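Local coordinates for protein copper-transporting atpase (Sulfolobus solfataricus, PDB 2YJ5) that probably couples ATP hydrolysis to pumping metal cations across the membrane, this chain being its cytosolic nucleotide-binding and phosphorylation domains, at residues 61-66 and 97-102; 25-30 and 198-203; 220-225 and 232-237; 105-110 and 122-127. The protein carries 1 engineered substitution. All blocks are in the same frame, centred on the assembly; numbering follows the deposited sequence.

Contact 1: residues 61-66 and 97-102. With A99 (5'-O-[(S)-hydroxy{[(R)-hydroxy({(S)-hydroxy[(1S)-1-(2-nitrophenyl)ethoxy]phosphoryl}oxy)phosphoryl]oxy}phosphoryl]adenosine), chain C.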
loop_
_atom_site.group_PDB
_atom_site.type_symbol
_atom_site.label_atom_id
_atom_site.label_comp_id
_atom_site.label_asym_id
_atom_site.label_seq_id
_atom_site.Cartn_x
_atom_site.Cartn_y
_atom_site.Cartn_z
ATOM N N SER A 61 24.195 -7.844 4.005
ATOM C CA SER A 61 24.827 -8.186 5.295
ATOM C C SER A 61 24.430 -7.221 6.412
ATOM O O SER A 61 24.044 -7.653 7.497
ATOM C CB SER A 61 26.353 -8.287 5.165
ATOM O OG SER A 61 26.697 -9.399 4.350
ATOM N N VAL A 62 24.485 -5.920 6.114
ATOM C CA VAL A 62 24.073 -4.877 7.055
ATOM C C VAL A 62 22.557 -4.816 7.287
ATOM O O VAL A 62 22.119 -4.527 8.404
ATOM C CB VAL A 62 24.597 -3.490 6.640
ATOM C CG1 VAL A 62 24.323 -2.498 7.728
ATOM C CG2 VAL A 62 26.122 -3.536 6.425
ATOM N N GLU A 63 21.754 -5.112 6.254
ATOM C CA GLU A 63 20.289 -5.027 6.378
ATOM C C GLU A 63 19.747 -6.244 7.124
ATOM O O GLU A 63 18.606 -6.235 7.586
ATOM C CB GLU A 63 19.593 -4.922 4.999
ATOM C CG GLU A 63 19.801 -3.594 4.236
ATOM C CD GLU A 63 18.871 -2.456 4.700
ATOM O OE1 GLU A 63 18.369 -2.507 5.839
ATOM O OE2 GLU A 63 18.659 -1.495 3.933
ATOM N N ALA A 64 20.555 -7.301 7.217
ATOM C CA ALA A 64 20.172 -8.496 7.975
ATOM C C ALA A 64 19.992 -8.254 9.496
ATOM O O ALA A 64 19.388 -9.070 10.186
ATOM C CB ALA A 64 21.169 -9.616 7.728
ATOM N N LEU A 65 20.503 -7.132 10.001
ATOM C CA LEU A 65 20.406 -6.780 11.425
ATOM C C LEU A 65 19.204 -5.865 11.709
ATOM O O LEU A 65 18.908 -5.564 12.854
ATOM C CB LEU A 65 21.726 -6.151 11.933
ATOM C CG LEU A 65 22.916 -7.135 11.931
ATOM C CD1 LEU A 65 24.282 -6.509 12.227
ATOM C CD2 LEU A 65 22.640 -8.276 12.900
ATOM N N SER A 66 18.513 -5.422 10.666
ATOM C CA SER A 66 17.284 -4.646 10.841
ATOM C C SER A 66 16.048 -5.527 10.693
ATOM O O SER A 66 16.132 -6.644 10.167
ATOM C CB SER A 66 17.236 -3.478 9.846
ATOM O OG SER A 66 16.022 -2.752 9.965
ATOM N N ILE A 97 15.946 7.194 8.422
ATOM C CA ILE A 97 17.083 7.340 7.506
ATOM C C ILE A 97 17.527 5.990 6.926
ATOM O O ILE A 97 17.352 5.714 5.742
ATOM C CB ILE A 97 18.279 8.020 8.216
ATOM C CG1 ILE A 97 17.915 9.453 8.610
ATOM C CG2 ILE A 97 19.512 8.028 7.329
ATOM C CD1 ILE A 97 19.046 10.206 9.279
ATOM N N GLY A 98 18.097 5.150 7.777
ATOM C CA GLY A 98 18.479 3.820 7.370
ATOM C C GLY A 98 19.515 3.190 8.278
ATOM O O GLY A 98 19.427 3.265 9.503
ATOM N N VAL A 99 20.529 2.599 7.660
ATOM C CA VAL A 99 21.347 1.617 8.338
ATOM C C VAL A 99 22.834 1.817 8.037
ATOM O O VAL A 99 23.191 2.354 7.000
ATOM C CB VAL A 99 20.822 0.211 7.962
ATOM C CG1 VAL A 99 21.922 -0.757 7.803
ATOM C CG2 VAL A 99 19.807 -0.265 8.997
ATOM N N ARG A 100 23.705 1.420 8.954
ATOM C CA ARG A 100 25.140 1.640 8.773
ATOM C C ARG A 100 25.968 0.553 9.484
ATOM O O ARG A 100 25.491 -0.063 10.444
ATOM C CB ARG A 100 25.511 3.029 9.284
ATOM C CG ARG A 100 26.968 3.354 9.160
ATOM C CD ARG A 100 27.373 4.418 10.167
ATOM N NE ARG A 100 28.772 4.263 10.554
ATOM C CZ ARG A 100 29.203 3.517 11.574
ATOM N NH1 ARG A 100 28.340 2.848 12.347
ATOM N NH2 ARG A 100 30.508 3.446 11.820
ATOM N N GLY A 101 27.198 0.316 9.018
ATOM C CA GLY A 101 28.028 -0.760 9.557
ATOM C C GLY A 101 29.371 -0.973 8.869
ATOM O O GLY A 101 29.650 -0.365 7.849
ATOM N N LYS A 102 30.204 -1.842 9.432
ATOM C CA LYS A 102 31.582 -2.034 8.958
ATOM C C LYS A 102 31.934 -3.495 8.616
ATOM O O LYS A 102 31.749 -4.391 9.436
ATOM C CB LYS A 102 32.583 -1.462 9.985
ATOM C CG LYS A 102 34.018 -1.949 9.788
ATOM C CD LYS A 102 35.042 -0.851 10.039
ATOM C CE LYS A 102 35.484 -0.817 11.491
ATOM N NZ LYS A 102 36.349 0.372 11.772
HETATM C "C'" A99 C . 7.351 0.356 3.064
HETATM N N1 A99 C . 17.194 0.558 4.687
HETATM C C2 A99 C . 17.235 1.437 3.669
HETATM N N3 A99 C . 16.548 2.599 3.660
HETATM C C4 A99 C . 15.769 2.967 4.707
HETATM C C5 A99 C . 15.668 2.051 5.859
HETATM C C6 A99 C . 16.456 0.780 5.805
HETATM N N6 A99 C . 16.461 -0.135 6.815
HETATM N N7 A99 C . 14.837 2.661 6.728
HETATM C C8 A99 C . 14.435 3.846 6.182
HETATM N N9 A99 C . 14.987 4.026 4.968
HETATM P PA A99 C . 10.654 5.406 7.079
HETATM P PB A99 C . 8.418 4.363 5.787
HETATM P PG A99 C . 7.813 3.003 3.435
HETATM O "O'L" A99 C . 3.651 0.450 3.023
HETATM O "O'M" A99 C . 4.195 -1.580 3.130
HETATM C "C1'" A99 C . 4.792 -0.480 0.240
HETATM O O1A A99 C . 9.746 6.579 7.374
HETATM C C1B A99 C . 14.808 5.202 4.063
HETATM O O1B A99 C . 7.819 4.122 7.158
HETATM O O1G A99 C . 8.667 3.954 2.615
HETATM C "C2'" A99 C . 5.245 -0.283 1.544
HETATM N "N2'" A99 C . 4.327 -0.483 2.605
HETATM O "O2'" A99 C . 14.245 5.639 1.807
HETATM O O2A A99 C . 11.079 4.447 8.175
HETATM C C2B A99 C . 13.849 4.862 2.945
HETATM O O2B A99 C . 7.944 5.500 4.902
HETATM O O2G A99 C . 8.185 1.513 2.935
HETATM C "C3'" A99 C . 6.682 0.122 1.741
HETATM O "O3'" A99 C . 11.513 5.463 2.519
HETATM O O3A A99 C . 10.011 4.504 5.924
HETATM C C3B A99 C . 12.515 5.285 3.521
HETATM O O3B A99 C . 8.378 2.997 4.943
HETATM O O3G A99 C . 6.311 3.189 3.506
HETATM C "C4'" A99 C . 7.485 0.282 0.613
HETATM O "O4'" A99 C . 14.217 6.321 4.749
HETATM C C4B A99 C . 12.895 6.570 4.233
HETATM C "C5'" A99 C . 6.971 0.077 -0.665
HETATM O "O5'" A99 C . 11.984 5.929 6.326
HETATM C C5B A99 C . 11.928 6.956 5.343
HETATM C "C6'" A99 C . 5.643 -0.301 -0.850
HETATM C "CM'" A99 C . 6.435 0.467 4.285
#

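Contact 2: residues 25-30 and 198-203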
loop_
_atom_site.group_PDB
_atom_site.type_symbol
_atom_site.label_atom_id
_atom_site.label_comp_id
_atom_site.label_asym_id
_atom_site.label_seq_id
_atom_site.Cartn_x
_atom_site.Cartn_y
_atom_site.Cartn_z
ATOM N N ILE A 25 -26.099 2.112 1.852
ATOM C CA ILE A 25 -25.433 1.689 0.627
ATOM C C ILE A 25 -26.245 1.983 -0.625
ATOM O O ILE A 25 -25.679 2.234 -1.687
ATOM C CB ILE A 25 -25.059 0.194 0.654
ATOM C CG1 ILE A 25 -23.735 -0.006 1.368
ATOM C CG2 ILE A 25 -24.877 -0.346 -0.748
ATOM C CD1 ILE A 25 -23.058 -1.301 0.983
ATOM N N LYS A 26 -27.567 1.950 -0.507
ATOM C CA LYS A 26 -28.415 2.143 -1.675
ATOM C C LYS A 26 -28.093 3.459 -2.375
ATOM O O LYS A 26 -28.219 3.575 -3.597
ATOM C CB LYS A 26 -29.897 2.097 -1.284
ATOM N N GLU A 27 -27.658 4.442 -1.593
ATOM C CA GLU A 27 -27.483 5.805 -2.088
ATOM C C GLU A 27 -26.149 6.018 -2.795
ATOM O O GLU A 27 -26.049 6.831 -3.721
ATOM C CB GLU A 27 -27.592 6.800 -0.933
ATOM C CG GLU A 27 -28.770 6.575 -0.003
ATOM C CD GLU A 27 -28.723 7.504 1.195
ATOM O OE1 GLU A 27 -27.677 8.170 1.380
ATOM O OE2 GLU A 27 -29.723 7.576 1.948
ATOM N N ILE A 28 -25.130 5.292 -2.339
ATOM C CA ILE A 28 -23.753 5.433 -2.824
ATOM C C ILE A 28 -23.645 5.679 -4.333
ATOM O O ILE A 28 -24.206 4.933 -5.128
ATOM C CB ILE A 28 -22.895 4.193 -2.425
ATOM C CG1 ILE A 28 -22.218 4.412 -1.068
ATOM C CG2 ILE A 28 -21.833 3.909 -3.480
ATOM C CD1 ILE A 28 -23.100 5.010 -0.018
ATOM N N ASP A 29 -22.918 6.723 -4.719
ATOM C CA ASP A 29 -22.719 7.019 -6.137
ATOM C C ASP A 29 -21.237 7.121 -6.551
ATOM O O ASP A 29 -20.916 7.135 -7.746
ATOM C CB ASP A 29 -23.456 8.300 -6.521
ATOM C CG ASP A 29 -22.866 9.532 -5.865
ATOM O OD1 ASP A 29 -21.883 10.083 -6.408
ATOM O OD2 ASP A 29 -23.388 9.954 -4.809
ATOM N N THR A 30 -20.346 7.191 -5.562
ATOM C CA THR A 30 -18.919 7.363 -5.811
ATOM C C THR A 30 -18.115 6.378 -4.968
ATOM O O THR A 30 -18.442 6.159 -3.799
ATOM C CB THR A 30 -18.477 8.804 -5.469
ATOM O OG1 THR A 30 -19.251 9.728 -6.237
ATOM C CG2 THR A 30 -16.981 9.030 -5.757
ATOM N N GLY A 198 -22.555 17.095 -2.410
ATOM C CA GLY A 198 -23.710 16.215 -2.311
ATOM C C GLY A 198 -23.520 14.770 -2.745
ATOM O O GLY A 198 -24.470 13.983 -2.725
ATOM N N ASN A 199 -22.302 14.411 -3.144
ATOM C CA ASN A 199 -22.011 13.034 -3.541
ATOM C C ASN A 199 -22.007 12.057 -2.362
ATOM O O ASN A 199 -21.516 12.382 -1.279
ATOM C CB ASN A 199 -20.692 12.966 -4.304
ATOM C CG ASN A 199 -20.858 13.281 -5.770
ATOM O OD1 ASN A 199 -21.948 13.641 -6.214
ATOM N ND2 ASN A 199 -19.778 13.152 -6.535
ATOM N N LYS A 200 -22.568 10.867 -2.571
ATOM C CA LYS A 200 -22.582 9.842 -1.530
ATOM C C LYS A 200 -21.434 8.852 -1.752
ATOM O O LYS A 200 -21.432 8.077 -2.712
ATOM C CB LYS A 200 -23.932 9.115 -1.476
ATOM C CG LYS A 200 -25.142 10.021 -1.258
ATOM C CD LYS A 200 -25.191 10.585 0.153
ATOM C CE LYS A 200 -26.443 11.430 0.358
ATOM N NZ LYS A 200 -26.553 11.966 1.743
ATOM N N VAL A 201 -20.467 8.884 -0.840
ATOM C CA VAL A 201 -19.182 8.237 -1.038
ATOM C C VAL A 201 -19.049 6.926 -0.261
ATOM O O VAL A 201 -19.310 6.868 0.946
ATOM C CB VAL A 201 -18.029 9.187 -0.605
ATOM C CG1 VAL A 201 -16.690 8.464 -0.644
ATOM C CG2 VAL A 201 -17.982 10.425 -1.473
ATOM N N LEU A 202 -18.641 5.869 -0.951
ATOM C CA LEU A 202 -18.093 4.718 -0.247
ATOM C C LEU A 202 -16.576 4.744 -0.392
ATOM O O LEU A 202 -16.045 4.999 -1.481
ATOM C CB LEU A 202 -18.655 3.391 -0.768
ATOM C CG LEU A 202 -18.293 2.218 0.152
ATOM C CD1 LEU A 202 -19.300 1.094 0.038
ATOM C CD2 LEU A 202 -16.866 1.693 -0.082
ATOM N N MET A 203 -15.882 4.490 0.710
ATOM C CA MET A 203 -14.434 4.463 0.679
ATOM C C MET A 203 -13.862 3.213 1.329
ATOM O O MET A 203 -14.371 2.725 2.343
ATOM C CB MET A 203 -13.843 5.706 1.331
ATOM C CG MET A 203 -12.338 5.774 1.133
ATOM S SD MET A 203 -11.580 7.234 1.840
ATOM C CE MET A 203 -11.382 6.646 3.512
#

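Contact 3: residues 220-225 and 232-237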
loop_
_atom_site.group_PDB
_atom_site.type_symbol
_atom_site.label_atom_id
_atom_site.label_comp_id
_atom_site.label_asym_id
_atom_site.label_seq_id
_atom_site.Cartn_x
_atom_site.Cartn_y
_atom_site.Cartn_z
ATOM N N SER A 220 -17.860 3.196 5.174
ATOM C CA SER A 220 -16.426 2.974 5.221
ATOM C C SER A 220 -16.123 1.493 5.407
ATOM O O SER A 220 -16.853 0.791 6.113
ATOM C CB SER A 220 -15.794 3.813 6.347
ATOM O OG SER A 220 -16.371 3.505 7.614
ATOM N N VAL A 221 -15.042 1.027 4.783
ATOM C CA VAL A 221 -14.680 -0.385 4.808
ATOM C C VAL A 221 -13.180 -0.573 5.092
ATOM O O VAL A 221 -12.349 -0.059 4.338
ATOM C CB VAL A 221 -15.007 -1.037 3.443
ATOM C CG1 VAL A 221 -14.673 -2.525 3.451
ATOM C CG2 VAL A 221 -16.471 -0.786 3.046
ATOM N N ALA A 222 -12.843 -1.307 6.161
ATOM C CA ALA A 222 -11.454 -1.623 6.524
ATOM C C ALA A 222 -11.052 -3.095 6.284
ATOM O O ALA A 222 -11.783 -4.017 6.673
ATOM C CB ALA A 222 -11.198 -1.253 7.973
ATOM N N MET A 223 -9.882 -3.307 5.669
ATOM C CA MET A 223 -9.335 -4.660 5.434
ATOM C C MET A 223 -9.066 -5.512 6.699
ATOM O O MET A 223 -9.008 -4.993 7.822
ATOM C CB MET A 223 -8.040 -4.587 4.613
ATOM C CG MET A 223 -8.148 -3.797 3.314
ATOM S SD MET A 223 -9.024 -4.648 1.992
ATOM C CE MET A 223 -7.967 -6.077 1.751
ATOM N N GLY A 224 -8.873 -6.816 6.489
ATOM C CA GLY A 224 -8.632 -7.772 7.566
ATOM C C GLY A 224 -7.291 -7.633 8.270
ATOM O O GLY A 224 -7.154 -7.962 9.454
ATOM N N ASN A 225 -6.297 -7.152 7.533
ATOM C CA ASN A 225 -5.009 -6.796 8.121
ATOM C C ASN A 225 -4.921 -5.305 8.472
ATOM O O ASN A 225 -5.291 -4.885 9.576
ATOM C CB ASN A 225 -3.862 -7.205 7.189
ATOM C CG ASN A 225 -4.216 -7.058 5.708
ATOM O OD1 ASN A 225 -4.717 -6.018 5.264
ATOM N ND2 ASN A 225 -3.954 -8.109 4.940
ATOM N N ASN A 232 -11.930 1.002 14.600
ATOM C CA ASN A 232 -13.245 0.895 15.220
ATOM C C ASN A 232 -14.178 1.896 14.548
ATOM O O ASN A 232 -15.318 2.106 14.969
ATOM C CB ASN A 232 -13.161 1.150 16.725
ATOM N N VAL A 233 -13.666 2.500 13.481
ATOM C CA VAL A 233 -14.382 3.519 12.730
ATOM C C VAL A 233 -15.139 2.933 11.533
ATOM O O VAL A 233 -16.146 3.495 11.087
ATOM C CB VAL A 233 -13.403 4.590 12.196
ATOM C CG1 VAL A 233 -12.725 5.318 13.348
ATOM C CG2 VAL A 233 -12.362 3.959 11.265
ATOM N N ALA A 234 -14.643 1.813 11.012
ATOM C CA ALA A 234 -15.197 1.218 9.796
ATOM C C ALA A 234 -16.565 0.565 9.999
ATOM O O ALA A 234 -16.763 -0.203 10.941
ATOM C CB ALA A 234 -14.217 0.212 9.214
ATOM N N ASP A 235 -17.501 0.860 9.103
ATOM C CA ASP A 235 -18.817 0.223 9.148
ATOM C C ASP A 235 -18.684 -1.274 8.876
ATOM O O ASP A 235 -19.442 -2.086 9.416
ATOM C CB ASP A 235 -19.759 0.864 8.130
ATOM C CG ASP A 235 -19.854 2.369 8.300
ATOM O OD1 ASP A 235 -20.064 2.810 9.442
ATOM O OD2 ASP A 235 -19.705 3.110 7.306
ATOM N N ILE A 236 -17.696 -1.629 8.058
ATOM C CA ILE A 236 -17.515 -3.006 7.627
ATOM C C ILE A 236 -16.059 -3.447 7.755
ATOM O O ILE A 236 -15.146 -2.630 7.687
ATOM C CB ILE A 236 -17.954 -3.162 6.164
ATOM C CG1 ILE A 236 -19.427 -2.800 6.018
ATOM C CG2 ILE A 236 -17.718 -4.563 5.674
ATOM C CD1 ILE A 236 -19.886 -2.712 4.585
ATOM N N ILE A 237 -15.846 -4.741 7.961
ATOM C CA ILE A 237 -14.505 -5.295 7.909
ATOM C C ILE A 237 -14.412 -6.495 6.976
ATOM O O ILE A 237 -15.085 -7.503 7.169
ATOM C CB ILE A 237 -13.978 -5.689 9.283
ATOM C CG1 ILE A 237 -13.424 -4.459 10.006
ATOM C CG2 ILE A 237 -12.874 -6.727 9.133
ATOM C CD1 ILE A 237 -14.491 -3.497 10.518
#

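Contact 4: residues 105-110 and 122-127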
loop_
_atom_site.group_PDB
_atom_site.type_symbol
_atom_site.label_atom_id
_atom_site.label_comp_id
_atom_site.label_asym_id
_atom_site.label_seq_id
_atom_site.Cartn_x
_atom_site.Cartn_y
_atom_site.Cartn_z
ATOM N N ASP A 105 36.982 -3.749 6.955
ATOM C CA ASP A 105 37.586 -2.415 6.983
ATOM C C ASP A 105 36.964 -1.348 6.057
ATOM O O ASP A 105 37.571 -0.289 5.826
ATOM C CB ASP A 105 39.100 -2.501 6.746
ATOM N N LYS A 106 35.762 -1.602 5.542
ATOM C CA LYS A 106 35.056 -0.588 4.748
ATOM C C LYS A 106 33.767 -0.135 5.415
ATOM O O LYS A 106 33.040 -0.952 5.979
ATOM C CB LYS A 106 34.754 -1.121 3.351
ATOM C CG LYS A 106 35.994 -1.363 2.510
ATOM C CD LYS A 106 35.933 -2.722 1.832
ATOM C CE LYS A 106 35.641 -2.612 0.341
ATOM N NZ LYS A 106 36.149 -3.837 -0.382
ATOM N N ILE A 107 33.471 1.164 5.340
ATOM C CA ILE A 107 32.220 1.684 5.901
ATOM C C ILE A 107 31.057 1.554 4.895
ATOM O O ILE A 107 31.129 2.050 3.775
ATOM C CB ILE A 107 32.345 3.160 6.355
ATOM C CG1 ILE A 107 33.546 3.355 7.288
ATOM C CG2 ILE A 107 31.067 3.618 7.042
ATOM C CD1 ILE A 107 33.509 2.477 8.525
ATOM N N ILE A 108 29.983 0.891 5.302
ATOM C CA ILE A 108 28.859 0.682 4.398
ATOM C C ILE A 108 27.567 1.297 4.929
ATOM O O ILE A 108 27.142 0.970 6.030
ATOM C CB ILE A 108 28.650 -0.823 4.125
ATOM C CG1 ILE A 108 29.853 -1.367 3.343
ATOM C CG2 ILE A 108 27.356 -1.061 3.353
ATOM C CD1 ILE A 108 30.242 -2.718 3.722
ATOM N N GLU A 109 26.954 2.187 4.147
ATOM C CA GLU A 109 25.620 2.716 4.472
ATOM C C GLU A 109 24.586 2.384 3.400
ATOM O O GLU A 109 24.875 2.386 2.192
ATOM C CB GLU A 109 25.627 4.236 4.622
ATOM C CG GLU A 109 26.572 4.797 5.653
ATOM C CD GLU A 109 26.753 6.304 5.479
ATOM O OE1 GLU A 109 25.925 7.070 6.027
ATOM O OE2 GLU A 109 27.706 6.714 4.773
ATOM N N VAL A 110 23.369 2.133 3.864
ATOM C CA VAL A 110 22.235 1.922 2.997
ATOM C C VAL A 110 21.116 2.893 3.380
ATOM O O VAL A 110 20.585 2.840 4.497
ATOM C CB VAL A 110 21.705 0.499 3.132
ATOM C CG1 VAL A 110 20.589 0.279 2.121
ATOM C CG2 VAL A 110 22.853 -0.518 2.967
ATOM N N TYR A 122 26.125 3.083 -0.129
ATOM C CA TYR A 122 27.373 3.849 -0.102
ATOM C C TYR A 122 28.530 3.030 0.478
ATOM O O TYR A 122 28.375 2.342 1.493
ATOM C CB TYR A 122 27.231 5.155 0.702
ATOM C CG TYR A 122 26.249 6.181 0.163
ATOM C CD1 TYR A 122 24.881 6.012 0.314
ATOM C CD2 TYR A 122 26.692 7.343 -0.460
ATOM C CE1 TYR A 122 23.980 6.948 -0.163
ATOM C CE2 TYR A 122 25.791 8.296 -0.943
ATOM C CZ TYR A 122 24.435 8.085 -0.787
ATOM O OH TYR A 122 23.530 9.012 -1.250
ATOM N N ILE A 123 29.691 3.121 -0.165
ATOM C CA ILE A 123 30.889 2.457 0.323
ATOM C C ILE A 123 32.019 3.490 0.431
ATOM O O ILE A 123 32.401 4.106 -0.570
ATOM C CB ILE A 123 31.324 1.287 -0.585
ATOM C CG1 ILE A 123 30.275 0.161 -0.577
ATOM C CG2 ILE A 123 32.684 0.765 -0.153
ATOM C CD1 ILE A 123 30.693 -1.108 -1.370
ATOM N N ASN A 124 32.539 3.668 1.650
ATOM C CA ASN A 124 33.470 4.755 1.949
ATOM C C ASN A 124 33.014 6.083 1.306
ATOM O O ASN A 124 33.769 6.704 0.551
ATOM C CB ASN A 124 34.906 4.413 1.508
ATOM C CG ASN A 124 35.599 3.369 2.415
ATOM O OD1 ASN A 124 35.287 3.207 3.597
ATOM N ND2 ASN A 124 36.564 2.676 1.843
ATOM N N GLY A 125 31.776 6.497 1.594
ATOM C CA GLY A 125 31.266 7.786 1.144
ATOM C C GLY A 125 30.844 7.941 -0.318
ATOM O O GLY A 125 30.251 8.959 -0.673
ATOM N N GLU A 126 31.137 6.957 -1.170
ATOM C CA GLU A 126 30.709 7.024 -2.571
ATOM C C GLU A 126 29.550 6.066 -2.899
ATOM O O GLU A 126 29.590 4.897 -2.539
ATOM C CB GLU A 126 31.903 6.806 -3.518
ATOM C CG GLU A 126 32.707 8.102 -3.771
ATOM C CD GLU A 126 33.862 7.925 -4.744
ATOM O OE1 GLU A 126 34.510 6.847 -4.714
ATOM O OE2 GLU A 126 34.121 8.872 -5.532
ATOM N N PRO A 127 28.512 6.562 -3.592
ATOM C CA PRO A 127 27.379 5.688 -3.907
ATOM C C PRO A 127 27.737 4.777 -5.083
ATOM O O PRO A 127 28.087 5.285 -6.150
ATOM C CB PRO A 127 26.280 6.675 -4.287
ATOM C CG PRO A 127 27.006 7.865 -4.858
ATOM C CD PRO A 127 28.378 7.901 -4.201
HETATM O O HOH W 1 30.064 5.201 3.321
#

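Contact 1: residues 61-66 and 97-102
V62, near the end of helix 53-63, lies over the strand that starts at G98: its CA is 6.2 Å from that of G101, and the CA of E63 is 7.0 Å from that of V99. Past E63 the chain folds into a type I beta turn closed by the bond from S66 N to E63 O, while I97 and G98 together face I94 in a classic beta bulge. The V62 and V99 side chains pass alongside, running opposite ways, their CG1 atoms modelled too close for the exact spacing to be trusted. The carboxylate of E63 goes to the nucleotide analogue. With chi1 at -70° and a second bend at chi2 of -81°, the chain curls so that OE1 accepts a hydrogen bond from the adenine N6 at 3.2 Å. Separately, E63 OE2 comes within 2.6 Å of ring atom N1, a bare close approach. The bulge supplies a wall: G98 CA rests over the face of the adenine, 3.6 Å from C5, and V99 CG2 approaches N6. This is the adenine pocket of the nucleotide-binding domain. Around it, strand 91-94 puts F91 against V62 and V99 and E93 on the S66 hydroxyl, strand 106-112 pairs with 98-103, and A71, I74 and V75 of helix 69-80 pack on E63.

Contact 2: residues 25-30 and 198-203
T30 and V201 form a parallel bridge between strands 30-34 and 201-205, two neighbours in the central Rossmann-like sheet of the HAD-type phosphorylation domain, and the loops leading into those strands are latched together just before it. K200 O takes two donors, D29 N at 2.8 Å in the carbonyl plane and T30 N at 3.2 Å, tilted from that plane; two residues along, L202 N donates to T30 O at 2.9 Å and continues the ladder. The D29 carboxylate answers from its side chain. Its CG sits between the backbone N and the carbonyl carbon, chi1 67°, which swings OD2 onto K200 N: a 2.6 Å bond on the syn side, 28° out of the carboxylate plane. OD1 meanwhile is met from above the plane by its neighbour's hydroxyl, T30 OG1, at 2.7 Å, so both oxygens are engaged and the group cannot easily turn. The N199 amide crosses it at about a right angle, the two planes 72° apart. With D29 cut back to an alanine, K200 N would probably lose its acceptor and the T30 hydroxyl would be set free to turn. On the flanks, I28 CG1 packs on L202 CB at 3.7 Å, and E27 OE1 lies along the aliphatic end of K200, making a long salt bridge to NZ at 4.0 Å. Helix 184-195 ends in a Schellman motif at G198, ahead of this strand. Strand 219-223 meets I28 and L202 through V219, and strand 154-158, on the other side of 30-34, sets K154 and I156 against T30.

Contact 3: residues 220-225 and 232-237
S220 and D235 are turned to grip each other's backbone. The S220 hydroxyl stands between its own N and carbonyl carbon, chi1 58°, a torsion that holds it toward D235 N, which donates to OG at 3.2 Å. D235 carries CG beside its own N, chi1 -54°, and the carboxylate bends back until OD2 receives S220 N at 2.8 Å, on its anti side and 31° out of the carboxylate plane. D235 N also makes a weak bond to S220 O, whose better donor is I236 N, 3.2 Å away and in the carbonyl plane. A leucine in place of D235 would probably leave S220 N without its acceptor. From here the two strands pair in parallel within the central sheet of the phosphorylation domain, V221 bridging I236 and A222 bridging I237. A twelve-residue connection, partly unmodelled and with no helix in its modelled part, joins the two strands. A222 N gives a nearly straight bond to I236 O at 3.1 Å, and I237 CA brings its hydrogen to A222 O at 3.3 Å. The V221 and I236 side chains run alongside each other in one direction, V221 CG2 4.2 Å from I236 CB. On the face that carries A222, the methyls A222 CB and A234 CB touch at 3.6 Å, the loop residue A234 closing over the ladder just before D235. Strand 14-16 continues the sheet beyond 236-238, setting M14 and I16 against I236, while L246 of helix 243-250 packs on V221.

Contact 4: residues 105-110 and 122-127
E109 and Y122 are a hydrogen-bonded pair of the antiparallel beta hairpin made by strands 106-112 and 119-123: Y122 N donates to E109 O at 2.7 Å in the carbonyl plane, and E109 N to Y122 O at 3.0 Å. The next pair, I108 with I123, is non-hydrogen-bonded, and its CG1 atoms meet at 4.2 Å on the face turned to Y58 of helix 53-63. At N124 the ladder is finished by main chain and side chain together. N124 N donates to I107 O at 3.0 Å, while I107 N, in place of a backbone oxygen, finds N124 OD1 at 3.2 Å, arriving 42° above the amide plane. The side chain reaches back because CG lies beside its own backbone N, chi1 -73°. What puts N124 there is the type I' turn from I123 to E126, with N124 and G125 both at positive phi, which joins strand 119-123 to strand 126-134. A water bridges turn and strand, accepting from G125 N at 2.8 Å and donating to E109 OE2 at 3.2 Å, with a weak bond to I107 O. The other oxygen of that carboxylate, OE1, is paired with K111, which also makes a cation-pi contact with the Y122 ring. Over one face of the ring, offset toward its rim, sits P127 CB, 3.7 Å above the plane.

In the fold
Contacts 1 and 4 belong to the nucleotide-binding domain and contacts 2 and 3 to the phosphorylation domain; the centres of contacts 1 and 2 are about 47 Å apart. Along the chain, the first pair is nested inside the loop closed by contact 2, as expected of a domain inserted into a HAD core. Contacts 1 and 4 share a sheet, centres about 11 Å apart: G101 O lies 2.9 Å from I108 N, and V110 packs on E63 beside the adenine. Contacts 2 and 3, centres about 16 Å apart, also join through a sheet, M203 O to V221 N at 3.0 Å. From contact 3, the M223 side chain stays about 13 Å from the nucleotide.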